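Local coordinates for protein leucine aminopeptidase 2, chloroplastic (Streptomyces sp. BC16019, PDB 5LHJ) that acts in bottromycin maturation as a manganese-binding metalloaminopeptidase of the M17 family, probably removing unsubstituted N-terminal amino acids from peptides, at residues L446-F451 / W458-I463; T342-R347 / H438-Q443; S404-E409 / L489-R494; L191-F196 / G262-S267. One frame throughout, in Å; residues are numbered along the deposited sequence.

How the contacts relate
Contacts 1 and 2 both draw on helix 440-449 and touch one another: the start of the helix meets the metal-binding loop in contact 2, and its C-terminal part rests on strand 458-462 in contact 1. Contact 4 touches contact 2 at the empty manganese site, where Asp266 comes close to Asp343 and Glu345; it also shares the large sheet with contact 1. Contact 3 touches none of the others, though its nearest atoms come to about 4 Å from those of contact 1. Chemistry follows place: contacts 1 and 4 are buried and depend mainly on packing, over ring faces in one and around a threonine in the other, whereas contacts 2 and 3, only partly buried, each rest on an arginine-carboxylate salt bridge.

Contact 1: L446-F451 / W458-I463; sequences LFLQDF and WAHLDI
Leu448 is the first residue of 446-451 to meet 458-463, and it spans two side chains of the strand. Its CG is anti to the carbonyl carbon (chi1 -64°), which carries the branched end past Trp458 and over the imidazole of His460. There CD1 stands 3.7 Å from the centroid of the His460 ring, 20° off the normal, a CH-pi contact over the face. The other face of this imidazole has Asp462 N above its rim. Nearer the backbone, Leu448 CB packs against Trp458 CZ2 at 4.0 Å. The layout is that of an alpha/beta domain: the C-terminal part of helix 440-449 lies on the large sheet of the catalytic domain, where strand 458-462 runs between 367-372, parallel to it, and 386-390, antiparallel to it. Asp370 of strand 367-372 is hydrogen-bonded to both rings, accepting from Trp458 NE1 through OD2 and bonded to His460 ND1 through OD1, which helps fix how they are turned. Gln449, next along the helix, covers the indole's six-membered ring, with its CA 4.2 Å from the centroid in a second CH-pi contact. Its CB lies 3.7 Å from Trp458 CZ3. Beyond CG the chain runs out extended, its amide plane 30° from the indole, and OE1 bonds to Arg421.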
# COMPACT_ATOMS: atom_id res chain seq x y z
N LEU A 446 -15.08 23.90 -10.87
CA LEU A 446 -16.11 24.61 -10.09
C LEU A 446 -15.51 25.56 -9.03
O LEU A 446 -16.00 26.67 -8.82
CB LEU A 446 -17.05 23.60 -9.41
CG LEU A 446 -17.90 22.76 -10.38
CD1 LEU A 446 -18.51 21.56 -9.68
CD2 LEU A 446 -18.98 23.60 -11.04
N PHE A 447 -14.45 25.10 -8.37
CA PHE A 447 -13.68 25.92 -7.43
C PHE A 447 -13.21 27.20 -8.11
O PHE A 447 -13.43 28.32 -7.58
CB PHE A 447 -12.51 25.07 -6.87
CG PHE A 447 -11.65 25.76 -5.86
CD1 PHE A 447 -10.74 26.76 -6.24
CD2 PHE A 447 -11.69 25.37 -4.52
CE1 PHE A 447 -9.92 27.38 -5.30
CE2 PHE A 447 -10.86 25.98 -3.59
CZ PHE A 447 -9.99 26.99 -3.97
N LEU A 448 -12.55 27.07 -9.26
CA LEU A 448 -12.04 28.24 -10.00
C LEU A 448 -13.16 29.16 -10.46
O LEU A 448 -13.03 30.38 -10.42
CB LEU A 448 -11.22 27.80 -11.21
CG LEU A 448 -9.94 27.01 -10.96
CD1 LEU A 448 -9.33 26.62 -12.30
CD2 LEU A 448 -8.93 27.78 -10.13
N GLN A 449 -14.27 28.56 -10.89
CA GLN A 449 -15.42 29.33 -11.37
C GLN A 449 -15.89 30.37 -10.34
O GLN A 449 -16.29 31.47 -10.74
CB GLN A 449 -16.57 28.41 -11.75
CG GLN A 449 -17.73 29.12 -12.45
CD GLN A 449 -18.81 28.16 -12.91
OE1 GLN A 449 -18.99 27.08 -12.34
NE2 GLN A 449 -19.56 28.56 -13.93
N ASP A 450 -15.84 30.02 -9.05
CA ASP A 450 -16.25 30.91 -7.94
C ASP A 450 -15.52 32.27 -7.97
O ASP A 450 -16.04 33.28 -7.47
CB ASP A 450 -15.89 30.30 -6.56
CG ASP A 450 -16.70 29.06 -6.15
OD1 ASP A 450 -17.74 28.70 -6.74
OD2 ASP A 450 -16.24 28.42 -5.16
N PHE A 451 -14.31 32.31 -8.52
CA PHE A 451 -13.47 33.50 -8.45
C PHE A 451 -13.54 34.39 -9.68
O PHE A 451 -12.92 35.44 -9.70
CB PHE A 451 -12.04 33.07 -8.15
CG PHE A 451 -11.91 32.38 -6.84
CD1 PHE A 451 -11.82 33.12 -5.67
CD2 PHE A 451 -11.93 30.99 -6.75
CE1 PHE A 451 -11.72 32.48 -4.43
CE2 PHE A 451 -11.85 30.35 -5.52
CZ PHE A 451 -11.73 31.09 -4.36
N TRP A 458 -15.58 32.89 -19.48
CA TRP A 458 -14.39 32.23 -18.96
C TRP A 458 -14.30 30.80 -19.45
O TRP A 458 -15.31 30.12 -19.60
CB TRP A 458 -14.43 32.28 -17.42
CG TRP A 458 -13.57 31.29 -16.68
CD1 TRP A 458 -12.22 31.37 -16.44
CD2 TRP A 458 -14.02 30.09 -16.05
NE1 TRP A 458 -11.80 30.28 -15.71
CE2 TRP A 458 -12.90 29.48 -15.45
CE3 TRP A 458 -15.27 29.46 -15.94
CZ2 TRP A 458 -12.99 28.28 -14.75
CZ3 TRP A 458 -15.36 28.25 -15.23
CH2 TRP A 458 -14.23 27.68 -14.66
N ALA A 459 -13.06 30.37 -19.71
CA ALA A 459 -12.75 28.98 -19.99
C ALA A 459 -11.53 28.55 -19.19
O ALA A 459 -10.63 29.35 -18.92
CB ALA A 459 -12.51 28.76 -21.48
N HIS A 460 -11.51 27.26 -18.84
CA HIS A 460 -10.44 26.66 -18.05
C HIS A 460 -9.91 25.44 -18.81
O HIS A 460 -10.70 24.56 -19.20
CB HIS A 460 -11.00 26.29 -16.67
CG HIS A 460 -10.22 25.24 -15.93
ND1 HIS A 460 -8.89 25.39 -15.59
CD2 HIS A 460 -10.61 24.05 -15.42
CE1 HIS A 460 -8.49 24.32 -14.93
NE2 HIS A 460 -9.51 23.50 -14.80
N LEU A 461 -8.60 25.40 -19.02
CA LEU A 461 -7.94 24.28 -19.70
C LEU A 461 -7.08 23.53 -18.69
O LEU A 461 -6.12 24.09 -18.17
CB LEU A 461 -7.05 24.78 -20.84
CG LEU A 461 -7.66 25.64 -21.93
CD1 LEU A 461 -6.68 25.84 -23.09
CD2 LEU A 461 -8.92 25.03 -22.46
N ASP A 462 -7.43 22.28 -18.39
CA ASP A 462 -6.67 21.45 -17.46
C ASP A 462 -5.79 20.53 -18.31
O ASP A 462 -6.30 19.63 -18.97
CB ASP A 462 -7.60 20.67 -16.54
CG ASP A 462 -6.88 19.93 -15.39
OD1 ASP A 462 -5.62 19.78 -15.40
OD2 ASP A 462 -7.59 19.49 -14.46
N ILE A 463 -4.48 20.79 -18.31
CA ILE A 463 -3.56 20.14 -19.25
C ILE A 463 -2.50 19.28 -18.55
O ILE A 463 -1.44 19.02 -19.11
CB ILE A 463 -2.90 21.18 -20.19
CG1 ILE A 463 -2.04 22.18 -19.41
CG2 ILE A 463 -3.98 21.91 -21.00
CD1 ILE A 463 -1.07 22.97 -20.27

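Contact 2: T342-R347 / H438-Q443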
# COMPACT_ATOMS: atom_id res chain seq x y z
N THR A 342 -2.55 19.67 0.92
CA THR A 342 -1.57 20.63 0.40
C THR A 342 -1.12 20.36 -1.05
O THR A 342 -0.50 21.22 -1.67
CB THR A 342 -0.31 20.75 1.30
OG1 THR A 342 0.41 19.52 1.28
CG2 THR A 342 -0.70 21.13 2.72
N ASP A 343 -1.40 19.18 -1.58
CA ASP A 343 -1.14 18.86 -3.00
C ASP A 343 -2.16 19.47 -3.99
O ASP A 343 -1.89 19.49 -5.19
CB ASP A 343 -1.04 17.35 -3.21
CG ASP A 343 -0.42 16.96 -4.55
OD1 ASP A 343 0.51 17.65 -5.04
OD2 ASP A 343 -0.86 15.94 -5.13
N ASN A 344 -3.29 20.00 -3.51
CA ASN A 344 -4.22 20.74 -4.38
C ASN A 344 -3.97 22.25 -4.26
O ASN A 344 -4.88 23.05 -4.02
CB ASN A 344 -5.68 20.39 -4.08
CG ASN A 344 -6.11 19.06 -4.70
OD1 ASN A 344 -5.33 18.38 -5.39
ND2 ASN A 344 -7.37 18.68 -4.47
N GLU A 345 -2.71 22.61 -4.46
CA GLU A 345 -2.26 24.00 -4.26
C GLU A 345 -2.54 24.88 -5.47
O GLU A 345 -2.72 26.08 -5.30
CB GLU A 345 -0.77 24.03 -3.86
CG GLU A 345 0.24 24.17 -4.99
CD GLU A 345 0.34 23.00 -5.94
OE1 GLU A 345 -0.19 21.91 -5.65
OE2 GLU A 345 0.97 23.18 -6.99
N GLY A 346 -2.57 24.30 -6.67
CA GLY A 346 -2.77 25.07 -7.89
C GLY A 346 -4.03 25.91 -7.90
O GLY A 346 -4.01 27.10 -8.26
N ARG A 347 -5.15 25.30 -7.50
CA ARG A 347 -6.42 26.03 -7.52
C ARG A 347 -6.41 27.20 -6.52
O ARG A 347 -7.00 28.25 -6.78
CB ARG A 347 -7.61 25.08 -7.28
CG ARG A 347 -7.74 24.50 -5.87
CD ARG A 347 -8.68 23.30 -5.88
NE ARG A 347 -8.05 22.18 -6.57
CZ ARG A 347 -8.59 20.97 -6.77
NH1 ARG A 347 -9.81 20.66 -6.34
NH2 ARG A 347 -7.87 20.06 -7.41
N HIS A 438 -14.19 11.16 -5.38
CA HIS A 438 -14.10 11.15 -6.83
C HIS A 438 -14.68 12.42 -7.44
O HIS A 438 -15.55 13.06 -6.86
CB HIS A 438 -14.87 9.97 -7.41
CG HIS A 438 -14.28 8.64 -7.08
ND1 HIS A 438 -12.97 8.33 -7.35
CD2 HIS A 438 -14.83 7.52 -6.54
CE1 HIS A 438 -12.73 7.08 -6.99
NE2 HIS A 438 -13.84 6.57 -6.48
N GLY A 439 -14.18 12.79 -8.61
CA GLY A 439 -14.64 13.97 -9.36
C GLY A 439 -13.79 15.22 -9.19
O GLY A 439 -14.27 16.33 -9.49
N ASP A 440 -12.54 15.06 -8.76
CA ASP A 440 -11.71 16.25 -8.46
C ASP A 440 -11.47 17.17 -9.68
O ASP A 440 -11.34 18.38 -9.52
CB ASP A 440 -10.36 15.87 -7.83
CG ASP A 440 -9.60 17.09 -7.33
OD1 ASP A 440 -10.18 17.88 -6.53
OD2 ASP A 440 -8.45 17.31 -7.77
N THR A 441 -11.41 16.61 -10.89
CA THR A 441 -11.21 17.44 -12.08
C THR A 441 -12.38 18.43 -12.27
O THR A 441 -12.16 19.63 -12.50
CB THR A 441 -11.01 16.58 -13.36
OG1 THR A 441 -9.88 15.71 -13.19
CG2 THR A 441 -10.76 17.48 -14.56
N ILE A 442 -13.60 17.93 -12.10
CA ILE A 442 -14.79 18.78 -12.17
C ILE A 442 -14.87 19.72 -10.96
O ILE A 442 -15.15 20.93 -11.10
CB ILE A 442 -16.07 17.93 -12.37
CG1 ILE A 442 -15.95 17.18 -13.73
CG2 ILE A 442 -17.31 18.83 -12.30
CD1 ILE A 442 -17.16 16.44 -14.22
N GLN A 443 -14.57 19.20 -9.77
CA GLN A 443 -14.59 20.03 -8.56
C GLN A 443 -13.59 21.19 -8.65
O GLN A 443 -13.90 22.30 -8.23
CB GLN A 443 -14.30 19.19 -7.31
CG GLN A 443 -15.40 18.19 -7.01
CD GLN A 443 -14.93 17.04 -6.14
OE1 GLN A 443 -14.01 17.20 -5.32
NE2 GLN A 443 -15.56 15.88 -6.28
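Arg347 and Asp440 meet end-on in a two-pronged salt bridge. NH1 of Arg347 donates to OD1 of Asp440 over 2.8 Å, and NH2 of Arg347 reaches OD2 of Asp440 over an equal 2.8 Å, with N-H...O angles of 157° and 163°. Each oxygen is met on its syn side, and the guanidinium and carboxylate planes lie only 14° apart, so the two groups fix each other's rotation. Arg347 gets there from the crowded position between its backbone N and carbonyl carbon, with a further bend at chi3. Asp440, coming from the opposite direction, is the first residue of helix 440-449, directly after the N-cap Gly439, and the start of that helix would be expected to favour its negative charge.

Asn344 lies beside the pair. Its ND2 is 3.2 Å above the guanidinium plane of Arg347, toward the rim, and 3.6 Å from Asp440 OD1; it is hydrogen-bonded to Asn433 O, and weakly to a glycerol. Farther out, Gln443 adds slight backbone contact, its C atom 4.5 Å from Arg347 NH1, while its amide turns to Ser435 and Glu420. The side chain of Arg347 packs on Ala444, Phe447 and Leu448 of the same helix. Before Gly439 in the chain, His438 meets the ring of His380 of a second subunit.

Thr342 to Arg347 (Thr-Asp-Asn-Glu-Gly-Arg) corresponds to the M17 signature Asn-Thr-Asp-Ala-Glu-Gly-Arg, with Asn344 in place of its alanine; Asp343 and Glu345 are ligands of the two-manganese site, vacant in this model.

Contact 3: S404-E409 / L489-R494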
# COMPACT_ATOMS: atom_id res chain seq x y z
N SER A 404 -8.31 23.94 -31.30
CA SER A 404 -7.50 22.76 -31.01
C SER A 404 -7.44 21.80 -32.20
O SER A 404 -6.39 21.19 -32.46
CB SER A 404 -8.00 22.04 -29.74
OG SER A 404 -9.18 21.30 -29.99
N GLU A 405 -8.54 21.67 -32.93
CA GLU A 405 -8.57 20.82 -34.14
C GLU A 405 -7.62 21.34 -35.23
O GLU A 405 -6.86 20.58 -35.81
CB GLU A 405 -9.98 20.68 -34.68
CG GLU A 405 -10.87 19.85 -33.77
CD GLU A 405 -12.37 20.07 -33.99
OE1 GLU A 405 -12.76 20.77 -34.95
OE2 GLU A 405 -13.16 19.53 -33.18
N ARG A 406 -7.64 22.65 -35.46
CA ARG A 406 -6.68 23.27 -36.38
C ARG A 406 -5.22 23.05 -35.97
O ARG A 406 -4.35 22.80 -36.81
CB ARG A 406 -6.97 24.77 -36.55
CG ARG A 406 -8.29 25.06 -37.25
CD ARG A 406 -8.42 26.50 -37.71
NE ARG A 406 -8.38 27.47 -36.61
CZ ARG A 406 -9.40 27.79 -35.80
NH1 ARG A 406 -10.58 27.18 -35.90
NH2 ARG A 406 -9.22 28.70 -34.85
N ALA A 407 -4.97 23.12 -34.66
CA ALA A 407 -3.64 22.96 -34.09
C ALA A 407 -3.18 21.51 -33.97
O ALA A 407 -2.00 21.28 -33.74
CB ALA A 407 -3.57 23.65 -32.74
N GLY A 408 -4.09 20.55 -34.09
CA GLY A 408 -3.75 19.14 -33.89
C GLY A 408 -3.54 18.76 -32.42
O GLY A 408 -2.76 17.86 -32.13
N GLU A 409 -4.24 19.43 -31.51
CA GLU A 409 -4.17 19.13 -30.08
C GLU A 409 -5.53 18.61 -29.61
O GLU A 409 -6.57 19.14 -30.01
CB GLU A 409 -3.74 20.36 -29.28
CG GLU A 409 -2.39 20.88 -29.73
CD GLU A 409 -1.76 21.90 -28.79
OE1 GLU A 409 -2.34 22.99 -28.58
OE2 GLU A 409 -0.63 21.63 -28.30
N LEU A 489 -3.96 27.90 -28.00
CA LEU A 489 -4.13 29.28 -27.55
C LEU A 489 -3.97 30.26 -28.72
O LEU A 489 -4.78 31.16 -28.88
CB LEU A 489 -3.16 29.65 -26.44
CG LEU A 489 -3.42 29.09 -25.04
CD1 LEU A 489 -2.25 29.50 -24.16
CD2 LEU A 489 -4.75 29.53 -24.44
N ILE A 490 -2.92 30.06 -29.52
CA ILE A 490 -2.70 30.94 -30.67
C ILE A 490 -3.88 30.88 -31.64
O ILE A 490 -4.37 31.93 -32.07
CB ILE A 490 -1.37 30.62 -31.40
CG1 ILE A 490 -0.18 30.96 -30.49
CG2 ILE A 490 -1.27 31.40 -32.71
CD1 ILE A 490 1.15 30.44 -31.01
N GLU A 491 -4.35 29.69 -31.98
CA GLU A 491 -5.51 29.57 -32.87
C GLU A 491 -6.80 30.15 -32.28
O GLU A 491 -7.62 30.75 -33.00
CB GLU A 491 -5.70 28.12 -33.32
CG GLU A 491 -4.69 27.69 -34.36
CD GLU A 491 -4.88 28.34 -35.74
OE1 GLU A 491 -5.97 28.88 -36.03
OE2 GLU A 491 -3.93 28.31 -36.54
N THR A 492 -6.98 30.02 -30.96
CA THR A 492 -8.11 30.63 -30.27
C THR A 492 -8.06 32.16 -30.37
O THR A 492 -9.06 32.80 -30.72
CB THR A 492 -8.16 30.20 -28.80
OG1 THR A 492 -8.30 28.77 -28.75
CG2 THR A 492 -9.32 30.83 -28.07
N LEU A 493 -6.89 32.72 -30.09
CA LEU A 493 -6.73 34.17 -30.16
C LEU A 493 -6.94 34.69 -31.59
O LEU A 493 -7.53 35.77 -31.77
CB LEU A 493 -5.36 34.57 -29.62
CG LEU A 493 -5.16 34.29 -28.12
CD1 LEU A 493 -3.70 34.38 -27.75
CD2 LEU A 493 -5.99 35.21 -27.24
N ARG A 494 -6.47 33.93 -32.60
CA ARG A 494 -6.69 34.29 -34.02
C ARG A 494 -8.19 34.36 -34.33
O ARG A 494 -8.67 35.35 -34.90
CB ARG A 494 -6.00 33.29 -34.97
CG ARG A 494 -4.48 33.42 -35.02
CD ARG A 494 -3.81 32.27 -35.77
NE ARG A 494 -4.05 32.36 -37.21
CZ ARG A 494 -3.33 33.07 -38.09
NH1 ARG A 494 -2.26 33.78 -37.71
NH2 ARG A 494 -3.67 33.06 -39.38
O HOH W 1 -3.08 25.60 -36.88
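Between 404-409 and 489-494 the closest CA atoms are those of Ala407 and Glu491, 7.0 Å apart, beside the C-terminal end of helix 394-407. There the first helix stops in a Schellman motif: Gly408 takes positive phi, and Glu409 N bonds back to Ser404 O over 2.9 Å. The methyl of Ala407 lies in the gap between the helices, its CB 4.5 Å from Glu491 CG.

Arg406 carries most of the polar contact. Its NE donates to Glu491 OE1 over 2.9 Å, almost straight at 175°, the heart of a salt bridge. The oxygen lies in the guanidinium plane, yet the nitrogen meets it from above the carboxylate plane, for the two flat groups are turned 73° apart. NH2 of Arg406 adds two weak bonds, to the Glu491 O at 3.2 Å and to Glu491 OE1 at 3.5 Å, so the guanidinium straddles side chain and backbone of one residue. Both side chains are bent to meet this way, Arg406 at chi3 and Glu491 at chi2 (-70°). The other carboxylate oxygen is served by a water that donates to Glu491 OE2 over 2.9 Å and, weakly, to Arg406 O.

Glu491 also packs on Ala403, and Ala407 on Arg487 and Thr488. Away from the metal site, this is helix-to-helix packing in which alanines meet the longer side chains of Glu491 and Arg487, bridged on its more exposed side, at Arg406, by an ion pair, with a Schellman motif closing one of the two helices.

Contact 4: L191-F196 / G262-S267; sequences LTPPAF and GVTFDS
A water lies 2.9 Å from Thr264 O and 3.2 Å from Leu191 O, linking the two segments through their carbonyls; it has more acceptors in reach than protons, so both bonds need not be made at once. The contact sets the N-terminus of helix 193-207 against a corner in the large sheet of the catalytic domain. There strand 255-263 gives way to 265-266, and Asp266, which binds both manganese ions when they are present (none is bound to this chain), follows two residues after Thr264. Thr192 is the N-cap of the helix, its OG1 accepting from Ala195 N over 3.2 Å.

Thr264 carries the packing with all three atoms of its side chain. CB comes to 3.3 Å from Leu191 O. OG1, held between the backbone N and the carbonyl carbon (chi1 61°), faces the ring of Pro193. CG2 slides alongside Phe196, 3.9 Å from its CD2, while Leu191 CD2 covers one face of that phenyl ring. Pro193 and Phe196 also reach Leu313 of strand 306-316, the sheet neighbour of 255-263. At its closest the proline ring brings its CD to 3.3 Å from Thr264 OG1.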
# COMPACT_ATOMS: atom_id res chain seq x y z
N LEU A 191 15.21 27.02 -13.15
CA LEU A 191 13.97 27.79 -13.33
C LEU A 191 13.17 27.89 -12.04
O LEU A 191 12.09 27.31 -11.90
CB LEU A 191 13.12 27.22 -14.48
CG LEU A 191 12.04 28.17 -15.00
CD1 LEU A 191 12.66 29.27 -15.85
CD2 LEU A 191 11.00 27.42 -15.81
N THR A 192 13.72 28.66 -11.11
CA THR A 192 13.05 29.01 -9.85
C THR A 192 12.02 30.11 -10.15
O THR A 192 12.06 30.71 -11.23
CB THR A 192 14.07 29.56 -8.84
OG1 THR A 192 14.70 30.72 -9.40
CG2 THR A 192 15.13 28.51 -8.53
N PRO A 193 11.13 30.41 -9.19
CA PRO A 193 10.21 31.52 -9.46
C PRO A 193 10.91 32.86 -9.79
O PRO A 193 10.53 33.49 -10.77
CB PRO A 193 9.32 31.58 -8.21
CG PRO A 193 9.38 30.17 -7.66
CD PRO A 193 10.79 29.71 -7.93
N PRO A 194 11.93 33.27 -9.01
CA PRO A 194 12.64 34.50 -9.42
C PRO A 194 13.32 34.42 -10.80
O PRO A 194 13.27 35.39 -11.56
CB PRO A 194 13.68 34.68 -8.31
CG PRO A 194 13.04 34.06 -7.12
CD PRO A 194 12.42 32.81 -7.69
N ALA A 195 13.93 33.28 -11.11
CA ALA A 195 14.58 33.09 -12.41
C ALA A 195 13.58 33.08 -13.57
O ALA A 195 13.83 33.67 -14.63
CB ALA A 195 15.38 31.80 -12.41
N PHE A 196 12.43 32.45 -13.34
CA PHE A 196 11.35 32.43 -14.33
C PHE A 196 10.83 33.85 -14.59
O PHE A 196 10.67 34.24 -15.75
CB PHE A 196 10.24 31.44 -13.88
CG PHE A 196 9.24 31.05 -14.94
CD1 PHE A 196 9.34 31.42 -16.29
CD2 PHE A 196 8.16 30.24 -14.56
CE1 PHE A 196 8.38 31.02 -17.21
CE2 PHE A 196 7.22 29.83 -15.49
CZ PHE A 196 7.32 30.22 -16.81
N GLY A 262 2.01 28.74 -12.68
CA GLY A 262 3.46 28.63 -12.71
C GLY A 262 4.12 28.05 -11.47
O GLY A 262 5.04 28.66 -10.92
N VAL A 263 3.71 26.86 -11.06
CA VAL A 263 4.37 26.20 -9.93
C VAL A 263 5.62 25.52 -10.48
O VAL A 263 5.53 24.50 -11.15
CB VAL A 263 3.44 25.24 -9.15
CG1 VAL A 263 4.19 24.57 -8.00
CG2 VAL A 263 2.25 26.02 -8.61
N THR A 264 6.78 26.11 -10.21
CA THR A 264 8.03 25.66 -10.79
C THR A 264 8.56 24.35 -10.20
O THR A 264 9.29 23.63 -10.87
CB THR A 264 9.11 26.75 -10.71
OG1 THR A 264 9.37 27.09 -9.34
CG2 THR A 264 8.64 28.00 -11.46
N PHE A 265 8.20 24.06 -8.96
CA PHE A 265 8.44 22.75 -8.38
C PHE A 265 7.32 22.44 -7.39
O PHE A 265 7.06 23.24 -6.50
CB PHE A 265 9.80 22.66 -7.69
CG PHE A 265 10.08 21.29 -7.15
CD1 PHE A 265 10.36 20.24 -8.01
CD2 PHE A 265 9.95 21.04 -5.80
CE1 PHE A 265 10.56 18.96 -7.52
CE2 PHE A 265 10.15 19.77 -5.29
CZ PHE A 265 10.44 18.73 -6.15
N ASP A 266 6.66 21.30 -7.58
CA ASP A 266 5.59 20.86 -6.70
C ASP A 266 5.93 19.50 -6.08
O ASP A 266 5.82 18.46 -6.74
CB ASP A 266 4.28 20.79 -7.48
CG ASP A 266 3.14 20.27 -6.64
OD1 ASP A 266 3.21 20.35 -5.40
OD2 ASP A 266 2.17 19.76 -7.24
N SER A 267 6.30 19.53 -4.80
CA SER A 267 6.57 18.32 -4.04
C SER A 267 5.31 17.71 -3.42
O SER A 267 5.42 16.66 -2.79
CB SER A 267 7.51 18.65 -2.87
OG SER A 267 6.77 19.30 -1.86
O HOH W 2 10.55 24.87 -13.22